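Local coordinates for TCP pilus virulence regulatory protein (Vibrio cholerae, PDB 5SUX) that probably activates transcription of toxin-coregulated pilus virulence genes as an AraC-family DNA-binding regulator whose cupin-like domain carries a bound small carboxylic acid, at residues Thr19-Asn24 with Thr258-Pro263; Met32-Ser37 with Val126-Val131; Ile59-Asn64 with Lys112-Trp117; Ser93-Ile98 with Ile162-Asp167. One frame throughout, in Å; residues are numbered along the deposited sequence.

Interaction 1 of 4, residues Thr19-Asn24 with Thr258-Pro263; sequences TYIFNN and TMNVAP. With 70H ((3E)-4-(8-methylnaphthalen-1-yl)but-3-enoic acid), chain B.
Between the cupin-like domain and the AraC-type helix-turn-helix region, strand 19-26 meets the end of helix 248-259 beside the ligand pocket, and Phe22 and Met259 reach from this junction to the bound naphthyl-butenoic acid 70H. One direct hydrogen bond joins the backbones: Asn23 N donates to Thr258 O at 3.1 Å, nearly straight at 165°. Phe22 CA approaches the same oxygen at 3.4 Å, and Thr258 CA returns a similar C-H contact to Asn23 O. Further polar links run through water. Water 2 accepts from Ile21 N and donates to Met259 O, both at 2.8 Å, while water 3 donates to Asn24 O and to Thr258 OG1, a hydroxyl also bonded to Val254 O in its own helix.

Met259 bends at chi2 and chi3 (-72° and -71°), which carries its thioether round to the rim of the Phe22 ring. SD lies 5.1 Å from the ring centroid, at the edge, in a Met-aromatic contact. The methyl CE touches Phe22 CE1 and also 70H C10, the latter at 3.9 Å. Phe22 CZ comes to 3.4 Å from 70H C03, and Tyr20 lays one ring face over 70H C05. Phe22 and Met259 touch both the ligand and each other, so the ligand's surroundings include residues from both sides of the junction, where water bridges supplement one direct backbone hydrogen bond.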
# COMPACT_ATOMS: atom_id res chain seq x y z
N THR A 19 10.25 -10.24 12.51
CA THR A 19 10.35 -8.93 11.88
C THR A 19 10.03 -9.06 10.39
O THR A 19 10.62 -9.90 9.70
CB THR A 19 11.75 -8.33 12.06
OG1 THR A 19 12.04 -8.20 13.46
CG2 THR A 19 11.81 -6.96 11.41
N TYR A 20 9.10 -8.24 9.93
CA TYR A 20 8.88 -8.02 8.51
C TYR A 20 9.61 -6.75 8.09
O TYR A 20 9.53 -5.73 8.78
CB TYR A 20 7.39 -7.89 8.19
CG TYR A 20 6.60 -9.18 8.34
CD1 TYR A 20 5.64 -9.31 9.35
CD2 TYR A 20 6.79 -10.25 7.48
CE1 TYR A 20 4.91 -10.47 9.49
CE2 TYR A 20 6.07 -11.42 7.62
CZ TYR A 20 5.13 -11.52 8.62
OH TYR A 20 4.40 -12.68 8.76
N ILE A 21 10.32 -6.82 6.97
CA ILE A 21 11.15 -5.71 6.49
C ILE A 21 10.83 -5.47 5.03
O ILE A 21 10.93 -6.39 4.21
CB ILE A 21 12.65 -5.99 6.67
CG1 ILE A 21 12.95 -6.47 8.09
CG2 ILE A 21 13.46 -4.74 6.35
CD1 ILE A 21 14.42 -6.74 8.34
N PHE A 22 10.47 -4.23 4.70
CA PHE A 22 10.09 -3.87 3.34
C PHE A 22 10.99 -2.75 2.84
O PHE A 22 11.24 -1.78 3.56
CB PHE A 22 8.62 -3.46 3.29
CG PHE A 22 7.69 -4.50 3.84
CD1 PHE A 22 7.42 -5.65 3.11
CD2 PHE A 22 7.11 -4.35 5.09
CE1 PHE A 22 6.58 -6.62 3.62
CE2 PHE A 22 6.27 -5.32 5.60
CZ PHE A 22 6.00 -6.46 4.86
N ASN A 23 11.49 -2.91 1.62
CA ASN A 23 12.40 -1.95 1.00
C ASN A 23 11.93 -1.69 -0.42
O ASN A 23 11.81 -2.64 -1.21
CB ASN A 23 13.84 -2.47 1.01
CG ASN A 23 14.83 -1.47 0.44
OD1 ASN A 23 14.70 -0.27 0.65
ND2 ASN A 23 15.81 -1.97 -0.29
N ASN A 24 11.67 -0.43 -0.74
CA ASN A 24 11.16 -0.03 -2.05
C ASN A 24 9.86 -0.75 -2.38
O ASN A 24 9.64 -1.18 -3.51
CB ASN A 24 12.21 -0.25 -3.15
CG ASN A 24 13.34 0.74 -3.08
OD1 ASN A 24 13.25 1.76 -2.40
ND2 ASN A 24 14.43 0.45 -3.79
N THR A 258 12.87 -6.73 -1.90
CA THR A 258 11.72 -5.90 -1.57
C THR A 258 10.96 -6.41 -0.36
O THR A 258 10.57 -5.62 0.51
CB THR A 258 10.77 -5.82 -2.77
OG1 THR A 258 11.47 -5.30 -3.91
CG2 THR A 258 9.59 -4.91 -2.46
N MET A 259 10.75 -7.73 -0.27
CA MET A 259 9.86 -8.32 0.72
C MET A 259 10.58 -9.07 1.83
O MET A 259 9.94 -9.43 2.82
CB MET A 259 8.87 -9.27 0.03
CG MET A 259 8.02 -8.61 -1.03
SD MET A 259 6.76 -7.52 -0.33
CE MET A 259 5.64 -8.72 0.39
N ASN A 260 11.89 -9.32 1.69
CA ASN A 260 12.71 -10.09 2.62
C ASN A 260 12.32 -11.56 2.69
O ASN A 260 12.78 -12.28 3.58
CB ASN A 260 12.68 -9.48 4.04
CG ASN A 260 13.91 -9.86 4.85
OD1 ASN A 260 15.02 -9.91 4.34
ND2 ASN A 260 13.70 -10.14 6.14
N VAL A 261 11.48 -12.03 1.77
CA VAL A 261 11.14 -13.44 1.65
C VAL A 261 11.17 -13.82 0.18
O VAL A 261 10.96 -12.98 -0.70
CB VAL A 261 9.77 -13.79 2.27
CG1 VAL A 261 9.76 -13.48 3.76
CG2 VAL A 261 8.65 -13.05 1.55
N ALA A 262 11.42 -15.10 -0.09
CA ALA A 262 11.37 -15.60 -1.45
C ALA A 262 9.93 -15.62 -1.95
O ALA A 262 8.99 -15.74 -1.15
CB ALA A 262 11.98 -17.00 -1.53
N PRO A 263 9.71 -15.48 -3.26
CA PRO A 263 8.33 -15.47 -3.78
C PRO A 263 7.50 -16.67 -3.36
O PRO A 263 6.30 -16.52 -3.07
CB PRO A 263 8.54 -15.44 -5.30
CG PRO A 263 9.87 -14.77 -5.48
CD PRO A 263 10.71 -15.21 -4.31
C10 70H B . 2.15 -7.36 1.57
C11 70H B . 1.91 -6.80 0.19
C12 70H B . 0.50 -6.27 0.05
C15 70H B . 2.92 -6.42 7.68
C01 70H B . 2.03 -3.95 4.28
C02 70H B . 2.36 -4.93 5.40
C03 70H B . 2.65 -6.34 5.25
C04 70H B . 2.93 -7.04 6.40
C05 70H B . 3.23 -8.43 6.38
C06 70H B . 3.27 -9.13 5.19
C07 70H B . 3.00 -8.45 4.01
C08 70H B . 2.69 -7.09 4.00
C09 70H B . 2.44 -6.54 2.60
O13 70H B . 0.22 -5.48 -0.89
O14 70H B . -0.40 -6.62 0.86
C16 70H B . 2.63 -5.07 7.81
C17 70H B . 2.35 -4.34 6.66
O HOH W 1 10.66 -11.34 7.18
O HOH W 2 9.65 -9.15 5.56
O HOH W 3 10.86 -3.01 -5.33

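Interaction 2 of 4, residues Met32-Ser37 with Val126-Val131; sequences MFWIDS and VLSEVV. With 70H ((3E)-4-(8-methylnaphthalen-1-yl)but-3-enoic acid), chain B.
In the cupin-like domain, strand 31-35 is covered on one side by helix 121-131, and Trp34 with Met32 packs on Leu127 and Val131 of that helix. The short segments run crosswise, with 105° between their directions and 10.9 Å between their axes, a gap filled mainly by side chains. Trp34 does most of the bridging. Its CG sits between the backbone N and the carbonyl carbon (chi1 66°), and the indole extends from the strand with its six-membered ring leading. The far corner, CH2, meets Leu127 CB at 3.6 Å and Val131 CG2 at 3.4 Å; the valine methyl approaches obliquely, and CD1 of Leu127 lies over one indole face. Beside the tryptophan, Met32 SD touches Leu127 CD2 at 3.9 Å, the two side chains crossing at about a right angle.

Phe33, between these residues, serves the other side of the strand. There its ring lies face-on against 70H, with ligand C17 3.5 Å above the plane and over the ring centre. Phe148 of helix 141-159 adds to the packing round both Met32 and Leu127, while Ser128 OG is bonded back to Ile124 O within its own helix. No hydrogen bond joins the two segments, so the contact relies on the fit of apolar surfaces: the strand presents Trp34 and Met32 to the helix and Phe33 to the ligand.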
# COMPACT_ATOMS: atom_id res chain seq x y z
N MET A 32 -4.17 -0.26 4.63
CA MET A 32 -4.11 -0.01 6.06
C MET A 32 -3.88 -1.33 6.77
O MET A 32 -4.34 -2.38 6.31
CB MET A 32 -5.37 0.68 6.59
CG MET A 32 -6.67 0.00 6.20
SD MET A 32 -8.10 1.05 6.56
CE MET A 32 -7.81 2.40 5.42
N PHE A 33 -3.14 -1.28 7.88
CA PHE A 33 -2.88 -2.49 8.64
C PHE A 33 -2.84 -2.17 10.13
O PHE A 33 -2.66 -1.02 10.54
CB PHE A 33 -1.59 -3.19 8.19
CG PHE A 33 -0.33 -2.41 8.45
CD1 PHE A 33 0.22 -1.60 7.46
CD2 PHE A 33 0.34 -2.53 9.66
CE1 PHE A 33 1.39 -0.90 7.69
CE2 PHE A 33 1.51 -1.83 9.89
CZ PHE A 33 2.04 -1.02 8.91
N TRP A 34 -3.01 -3.22 10.93
CA TRP A 34 -3.00 -3.13 12.38
C TRP A 34 -2.75 -4.52 12.94
O TRP A 34 -2.92 -5.53 12.25
CB TRP A 34 -4.31 -2.57 12.93
CG TRP A 34 -5.50 -3.46 12.70
CD1 TRP A 34 -6.05 -4.34 13.59
CD2 TRP A 34 -6.27 -3.58 11.50
NE1 TRP A 34 -7.12 -4.98 13.02
CE2 TRP A 34 -7.28 -4.54 11.74
CE3 TRP A 34 -6.21 -2.96 10.24
CZ2 TRP A 34 -8.21 -4.89 10.77
CZ3 TRP A 34 -7.14 -3.32 9.29
CH2 TRP A 34 -8.13 -4.27 9.56
N ILE A 35 -2.33 -4.57 14.20
CA ILE A 35 -2.12 -5.83 14.90
C ILE A 35 -3.34 -6.10 15.77
O ILE A 35 -4.03 -5.18 16.22
CB ILE A 35 -0.82 -5.82 15.72
CG1 ILE A 35 -0.90 -4.79 16.85
CG2 ILE A 35 0.38 -5.54 14.82
CD1 ILE A 35 0.35 -4.74 17.70
N ASP A 36 -3.61 -7.38 16.01
CA ASP A 36 -4.80 -7.77 16.77
C ASP A 36 -4.57 -7.81 18.27
O ASP A 36 -5.54 -7.77 19.03
CB ASP A 36 -5.30 -9.14 16.29
CG ASP A 36 -4.39 -10.28 16.71
OD1 ASP A 36 -3.19 -10.04 16.95
OD2 ASP A 36 -4.87 -11.43 16.78
N SER A 37 -3.31 -7.88 18.71
CA SER A 37 -3.00 -7.93 20.13
C SER A 37 -1.52 -7.60 20.31
O SER A 37 -0.75 -7.54 19.34
CB SER A 37 -3.32 -9.31 20.73
OG SER A 37 -2.58 -10.33 20.08
N VAL A 126 -15.44 -2.65 12.78
CA VAL A 126 -15.78 -2.49 11.37
C VAL A 126 -14.65 -3.01 10.49
O VAL A 126 -14.88 -3.77 9.54
CB VAL A 126 -16.12 -1.02 11.06
CG1 VAL A 126 -16.43 -0.86 9.58
CG2 VAL A 126 -17.29 -0.55 11.91
N LEU A 127 -13.42 -2.60 10.79
CA LEU A 127 -12.28 -3.03 9.98
C LEU A 127 -12.05 -4.53 10.08
O LEU A 127 -11.66 -5.17 9.10
CB LEU A 127 -11.02 -2.26 10.39
CG LEU A 127 -11.01 -0.76 10.10
CD1 LEU A 127 -9.79 -0.10 10.71
CD2 LEU A 127 -11.06 -0.51 8.60
N SER A 128 -12.30 -5.11 11.26
CA SER A 128 -12.12 -6.56 11.41
C SER A 128 -13.13 -7.33 10.58
O SER A 128 -12.79 -8.35 9.96
CB SER A 128 -12.21 -6.95 12.88
OG SER A 128 -11.10 -6.47 13.62
N GLU A 129 -14.38 -6.87 10.55
CA GLU A 129 -15.39 -7.53 9.72
C GLU A 129 -15.08 -7.39 8.24
O GLU A 129 -15.42 -8.27 7.45
CB GLU A 129 -16.78 -6.98 10.04
CG GLU A 129 -17.91 -7.55 9.19
CD GLU A 129 -18.16 -9.02 9.46
OE1 GLU A 129 -17.89 -9.46 10.60
OE2 GLU A 129 -18.64 -9.73 8.56
N VAL A 130 -14.43 -6.29 7.85
CA VAL A 130 -13.95 -6.16 6.47
C VAL A 130 -12.95 -7.26 6.15
O VAL A 130 -13.02 -7.89 5.09
CB VAL A 130 -13.34 -4.76 6.24
CG1 VAL A 130 -12.73 -4.68 4.85
CG2 VAL A 130 -14.40 -3.68 6.42
N VAL A 131 -12.02 -7.52 7.07
CA VAL A 131 -11.03 -8.57 6.86
C VAL A 131 -11.69 -9.94 6.88
O VAL A 131 -11.21 -10.88 6.24
CB VAL A 131 -9.91 -8.47 7.91
CG1 VAL A 131 -8.81 -9.46 7.62
CG2 VAL A 131 -9.35 -7.06 7.94
C10 70H B . 2.15 -7.36 1.57
C11 70H B . 1.91 -6.80 0.19
C12 70H B . 0.50 -6.27 0.05
C15 70H B . 2.92 -6.42 7.68
C01 70H B . 2.03 -3.95 4.28
C02 70H B . 2.36 -4.93 5.40
C03 70H B . 2.65 -6.34 5.25
C04 70H B . 2.93 -7.04 6.40
C05 70H B . 3.23 -8.43 6.38
C06 70H B . 3.27 -9.13 5.19
C07 70H B . 3.00 -8.45 4.01
C08 70H B . 2.69 -7.09 4.00
C09 70H B . 2.44 -6.54 2.60
O13 70H B . 0.22 -5.48 -0.89
O14 70H B . -0.40 -6.62 0.86
C16 70H B . 2.63 -5.07 7.81
C17 70H B . 2.35 -4.34 6.66

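Interaction 3 of 4, residues Ile59-Asn64 with Lys112-Trp117; sequences ILLKKN and KDLLLW
Leu60 and Leu115 form the hydrogen-bonded pair at the centre of an antiparallel edge pairing between strands 57-61 and 114-118. Leu60 N donates to Leu115 O at 2.7 Å, and Leu115 N returns a bond to Leu60 O at 2.9 Å, this one in the carbonyl plane. Ile59 with Leu116 and Leu61 with Leu114 flank it as non-hydrogen-bonded pairs.

Packing is close on the face carrying these four residues. Ile59 divides its branches: CD1 reaches Leu116 CD2 at 3.6 Å, while CG2 meets Leu114 CD2 at 3.8 Å. Leu61 and Leu114 lie side by side, pointing the same way, with Leu61 CD2 3.7 Å from Leu114 CG. On the reverse face the Leu60 and Leu115 side chains meet less closely, CB to CB at 4.0 Å.

Toward Lys62 and Asp113, both partly exposed, the contact thins to backbone and side-chain roots. Lys62 N still donates to Asp113 O at 2.9 Å, and Lys62 CB lies 3.8 Å from Asp113 CB. With CG anti to the backbone N (chi1 -170°), the lysine chain then leads away, its CD passing Lys112 O.

Strand 31-35 continues the sheet beyond Ile59, whereas strand 114-118 is its outermost strand within the chain. Helix 141-159 covers Leu115 and Trp117 through Val155, Phe151 meets Trp117 edge-to-face, and Tyr51 of strand 49-53 touches Ile59 and Leu114 on the opposite face.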
# COMPACT_ATOMS: atom_id res chain seq x y z
N ILE A 59 -2.39 1.87 10.83
CA ILE A 59 -1.34 2.45 10.01
C ILE A 59 -1.85 2.54 8.58
O ILE A 59 -2.26 1.53 7.99
CB ILE A 59 -0.04 1.63 10.07
CG1 ILE A 59 0.46 1.55 11.52
CG2 ILE A 59 1.02 2.26 9.19
CD1 ILE A 59 1.00 2.86 12.03
N LEU A 60 -1.81 3.74 8.01
CA LEU A 60 -2.28 4.00 6.65
C LEU A 60 -1.09 4.17 5.72
O LEU A 60 -0.13 4.87 6.05
CB LEU A 60 -3.16 5.26 6.60
CG LEU A 60 -4.43 5.39 7.45
CD1 LEU A 60 -5.32 4.17 7.29
CD2 LEU A 60 -4.14 5.66 8.92
N LEU A 61 -1.17 3.54 4.55
CA LEU A 61 -0.12 3.62 3.53
C LEU A 61 -0.69 4.26 2.28
O LEU A 61 -1.68 3.77 1.72
CB LEU A 61 0.46 2.24 3.22
CG LEU A 61 1.07 1.49 4.41
CD1 LEU A 61 1.60 0.13 3.97
CD2 LEU A 61 2.18 2.32 5.06
N LYS A 62 -0.06 5.34 1.82
CA LYS A 62 -0.59 6.15 0.74
C LYS A 62 -0.34 5.51 -0.62
O LYS A 62 0.75 4.98 -0.87
CB LYS A 62 0.03 7.55 0.79
CG LYS A 62 -0.60 8.57 -0.13
CD LYS A 62 0.25 9.83 -0.18
CE LYS A 62 -0.60 11.08 -0.32
NZ LYS A 62 -0.17 11.94 -1.46
N LYS A 63 -1.34 5.56 -1.49
CA LYS A 63 -1.20 5.04 -2.84
C LYS A 63 -0.07 5.75 -3.57
O LYS A 63 0.12 6.96 -3.43
CB LYS A 63 -2.51 5.20 -3.61
CG LYS A 63 -2.50 4.55 -5.00
CD LYS A 63 -3.79 4.80 -5.75
CE LYS A 63 -3.77 4.15 -7.13
NZ LYS A 63 -5.03 4.38 -7.89
N ASN A 64 0.70 4.98 -4.35
CA ASN A 64 1.83 5.43 -5.15
C ASN A 64 3.03 5.86 -4.31
O ASN A 64 3.95 6.49 -4.84
CB ASN A 64 1.44 6.57 -6.10
CG ASN A 64 0.44 6.14 -7.14
OD1 ASN A 64 0.56 5.06 -7.72
ND2 ASN A 64 -0.57 6.97 -7.38
N LYS A 112 3.41 13.31 3.85
CA LYS A 112 3.24 12.08 4.62
C LYS A 112 2.60 10.98 3.77
O LYS A 112 1.53 11.18 3.20
CB LYS A 112 2.39 12.35 5.85
CG LYS A 112 2.72 13.66 6.57
CD LYS A 112 3.95 13.53 7.45
CE LYS A 112 4.16 14.79 8.27
NZ LYS A 112 5.03 14.55 9.46
N ASP A 113 3.27 9.83 3.71
CA ASP A 113 2.72 8.66 3.04
C ASP A 113 2.54 7.47 3.97
O ASP A 113 2.06 6.42 3.52
CB ASP A 113 3.60 8.26 1.84
CG ASP A 113 5.07 8.14 2.21
OD1 ASP A 113 5.92 8.36 1.32
OD2 ASP A 113 5.38 7.81 3.38
N LEU A 114 2.91 7.59 5.24
CA LEU A 114 2.63 6.59 6.26
C LEU A 114 2.02 7.31 7.45
O LEU A 114 2.70 8.11 8.10
CB LEU A 114 3.90 5.83 6.65
CG LEU A 114 3.77 4.59 7.55
CD1 LEU A 114 4.93 3.63 7.30
CD2 LEU A 114 3.71 4.96 9.02
N LEU A 115 0.75 7.04 7.73
CA LEU A 115 0.00 7.74 8.75
C LEU A 115 -0.42 6.78 9.86
O LEU A 115 -0.59 5.58 9.63
CB LEU A 115 -1.24 8.43 8.16
CG LEU A 115 -0.96 9.44 7.05
CD1 LEU A 115 -2.25 10.01 6.49
CD2 LEU A 115 -0.07 10.55 7.58
N LEU A 116 -0.59 7.33 11.06
CA LEU A 116 -0.98 6.57 12.24
C LEU A 116 -2.27 7.17 12.80
O LEU A 116 -2.39 8.39 12.91
CB LEU A 116 0.14 6.59 13.29
CG LEU A 116 -0.03 5.97 14.69
CD1 LEU A 116 -0.75 6.89 15.67
CD2 LEU A 116 -0.72 4.62 14.62
N TRP A 117 -3.21 6.30 13.17
CA TRP A 117 -4.44 6.72 13.83
C TRP A 117 -4.73 5.78 14.99
O TRP A 117 -4.85 4.57 14.79
CB TRP A 117 -5.62 6.75 12.86
CG TRP A 117 -6.89 7.17 13.53
CD1 TRP A 117 -7.87 6.36 14.02
CD2 TRP A 117 -7.30 8.52 13.81
NE1 TRP A 117 -8.88 7.12 14.58
CE2 TRP A 117 -8.55 8.44 14.47
CE3 TRP A 117 -6.74 9.78 13.57
CZ2 TRP A 117 -9.24 9.58 14.88
CZ3 TRP A 117 -7.43 10.90 13.98
CH2 TRP A 117 -8.67 10.80 14.63

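Interaction 4 of 4, residues Ser93-Ile98 with Ile162-Asp167; sequences SLKSYI and IFITDD
The backbones remain well apart where Ile98 and Ile164 face each other, their CA atoms 8.6 Å from one another, and no hydrogen bond spans the gap. This is loop-to-loop packing: residues 93-97 adopt helical backbone angles without the regular bonds of a helix, between helices 88-92 and 102-105, while residues 162-167 belong to the irregular connection from helix 141-159 to helix 170-179. Within the first loop, Tyr97 N bonds to Leu94 O at 2.8 Å and helps to hold the turn from which Lys95 projects.

Lys95 contributes both an apolar and a charged contact. Its chain is bent at chi2 (-67°) and again at chi4 (64°), crossing Ile164 obliquely before its amino group reaches the acidic side chain. On the way CE touches Ile164 CG2 at 3.6 Å. The other branch of Ile164 points to Ile98, where CG1 lies 4.3 Å from Ile98 CD1, a looser apolar meeting.

Arg105 of helix 102-105 donates to Ile164 O, and Glu156 of helix 141-159 accepts from Ile164 N, which secures this isoleucine through its backbone. Asp167 has two basic partners, one for each carboxylate oxygen, an arrangement that would probably stabilise its negative charge. Arg92 NH2 forms a salt bridge with OD1, and Lys95 NZ forms the other with Asp167 OD2 at 3.2 Å.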
# COMPACT_ATOMS: atom_id res chain seq x y z
N SER A 93 -15.56 6.26 -5.35
CA SER A 93 -16.90 6.46 -4.81
C SER A 93 -16.89 7.26 -3.52
O SER A 93 -17.96 7.66 -3.04
CB SER A 93 -17.58 5.11 -4.58
OG SER A 93 -16.95 4.39 -3.54
N LEU A 94 -15.71 7.52 -2.94
CA LEU A 94 -15.57 8.38 -1.77
C LEU A 94 -15.36 9.84 -2.13
O LEU A 94 -15.56 10.71 -1.27
CB LEU A 94 -14.39 7.92 -0.90
CG LEU A 94 -14.36 6.50 -0.34
CD1 LEU A 94 -13.22 6.36 0.66
CD2 LEU A 94 -15.67 6.13 0.30
N LYS A 95 -14.97 10.14 -3.38
CA LYS A 95 -14.56 11.49 -3.76
C LYS A 95 -15.65 12.53 -3.60
O LYS A 95 -15.36 13.73 -3.71
CB LYS A 95 -14.06 11.50 -5.21
CG LYS A 95 -12.92 10.54 -5.51
CD LYS A 95 -11.64 10.93 -4.80
CE LYS A 95 -10.49 10.01 -5.21
NZ LYS A 95 -10.16 10.14 -6.66
N SER A 96 -16.90 12.13 -3.37
CA SER A 96 -17.97 13.09 -3.11
C SER A 96 -18.11 13.40 -1.63
O SER A 96 -18.59 14.49 -1.27
CB SER A 96 -19.30 12.56 -3.65
OG SER A 96 -19.74 11.43 -2.92
N TYR A 97 -17.71 12.48 -0.75
CA TYR A 97 -17.75 12.73 0.69
C TYR A 97 -16.56 13.58 1.12
O TYR A 97 -16.72 14.70 1.60
CB TYR A 97 -17.79 11.40 1.44
CG TYR A 97 -18.94 10.52 1.03
CD1 TYR A 97 -18.83 9.65 -0.05
CD2 TYR A 97 -20.15 10.56 1.72
CE1 TYR A 97 -19.88 8.85 -0.43
CE2 TYR A 97 -21.21 9.75 1.34
CZ TYR A 97 -21.07 8.90 0.27
OH TYR A 97 -22.12 8.10 -0.11
N ILE A 98 -15.35 13.04 0.95
CA ILE A 98 -14.18 13.90 0.93
C ILE A 98 -14.31 14.84 -0.28
O ILE A 98 -15.11 14.61 -1.19
CB ILE A 98 -12.89 13.07 0.87
CG1 ILE A 98 -12.93 11.95 1.91
CG2 ILE A 98 -11.67 13.93 1.15
CD1 ILE A 98 -12.56 10.59 1.36
N ILE A 162 -2.62 15.77 2.66
CA ILE A 162 -3.48 15.07 1.72
C ILE A 162 -3.12 13.59 1.72
O ILE A 162 -1.96 13.22 1.54
CB ILE A 162 -3.35 15.66 0.31
CG1 ILE A 162 -3.87 17.10 0.28
CG2 ILE A 162 -4.09 14.80 -0.71
CD1 ILE A 162 -5.33 17.24 0.64
N PHE A 163 -4.12 12.74 1.94
CA PHE A 163 -3.95 11.29 1.83
C PHE A 163 -4.56 10.75 0.54
O PHE A 163 -3.88 10.05 -0.22
CB PHE A 163 -4.57 10.58 3.04
CG PHE A 163 -4.31 9.10 3.07
CD1 PHE A 163 -3.04 8.61 3.30
CD2 PHE A 163 -5.35 8.20 2.87
CE1 PHE A 163 -2.80 7.25 3.34
CE2 PHE A 163 -5.12 6.84 2.90
CZ PHE A 163 -3.84 6.36 3.13
N ILE A 164 -5.82 11.08 0.27
CA ILE A 164 -6.47 10.72 -0.99
C ILE A 164 -5.97 11.71 -2.04
O ILE A 164 -6.42 12.86 -2.09
CB ILE A 164 -8.00 10.74 -0.87
CG1 ILE A 164 -8.45 9.89 0.32
CG2 ILE A 164 -8.64 10.24 -2.15
CD1 ILE A 164 -8.08 8.43 0.20
N THR A 165 -5.04 11.27 -2.88
CA THR A 165 -4.44 12.14 -3.88
C THR A 165 -5.31 12.23 -5.12
O THR A 165 -6.24 11.44 -5.32
CB THR A 165 -3.04 11.64 -4.25
OG1 THR A 165 -2.42 12.57 -5.14
CG2 THR A 165 -3.12 10.27 -4.92
N ASP A 166 -5.00 13.21 -5.97
CA ASP A 166 -5.82 13.52 -7.13
C ASP A 166 -5.39 12.70 -8.34
O ASP A 166 -4.29 12.14 -8.39
CB ASP A 166 -5.75 15.01 -7.45
CG ASP A 166 -6.86 15.46 -8.39
OD1 ASP A 166 -6.64 16.43 -9.15
OD2 ASP A 166 -7.94 14.84 -8.37
N ASP A 167 -6.28 12.64 -9.34
CA ASP A 167 -6.06 11.79 -10.50
C ASP A 167 -5.02 12.37 -11.46
O ASP A 167 -4.38 11.62 -12.20
CB ASP A 167 -7.38 11.56 -11.23
CG ASP A 167 -8.31 10.65 -10.47
OD1 ASP A 167 -9.06 9.88 -11.11
OD2 ASP A 167 -8.29 10.69 -9.22

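In the fold
Interactions 2 and 3 share one sheet: strands 31-35 and 57-61 are neighbours, and Phe33 O lies 2.9 Å from Ile59 N, probably hydrogen-bonded. Interaction 2 is buried and wholly apolar across its segments, whereas interaction 3 combines backbone bonds with leucine packing and is partly exposed toward its ends. Its Lys62 touches the 162-167 loop, bringing interaction 3 against interaction 4, a more peripheral contact closed by a salt bridge. Interaction 1 lies on the opposite side of the chain's centre from interaction 4, about 30 Å between centres, and combines one direct backbone bond, water bridges and Met-aromatic packing. Interactions 1 and 2 do not touch, yet both reach 70H, which Phe22 and Phe33 each touch.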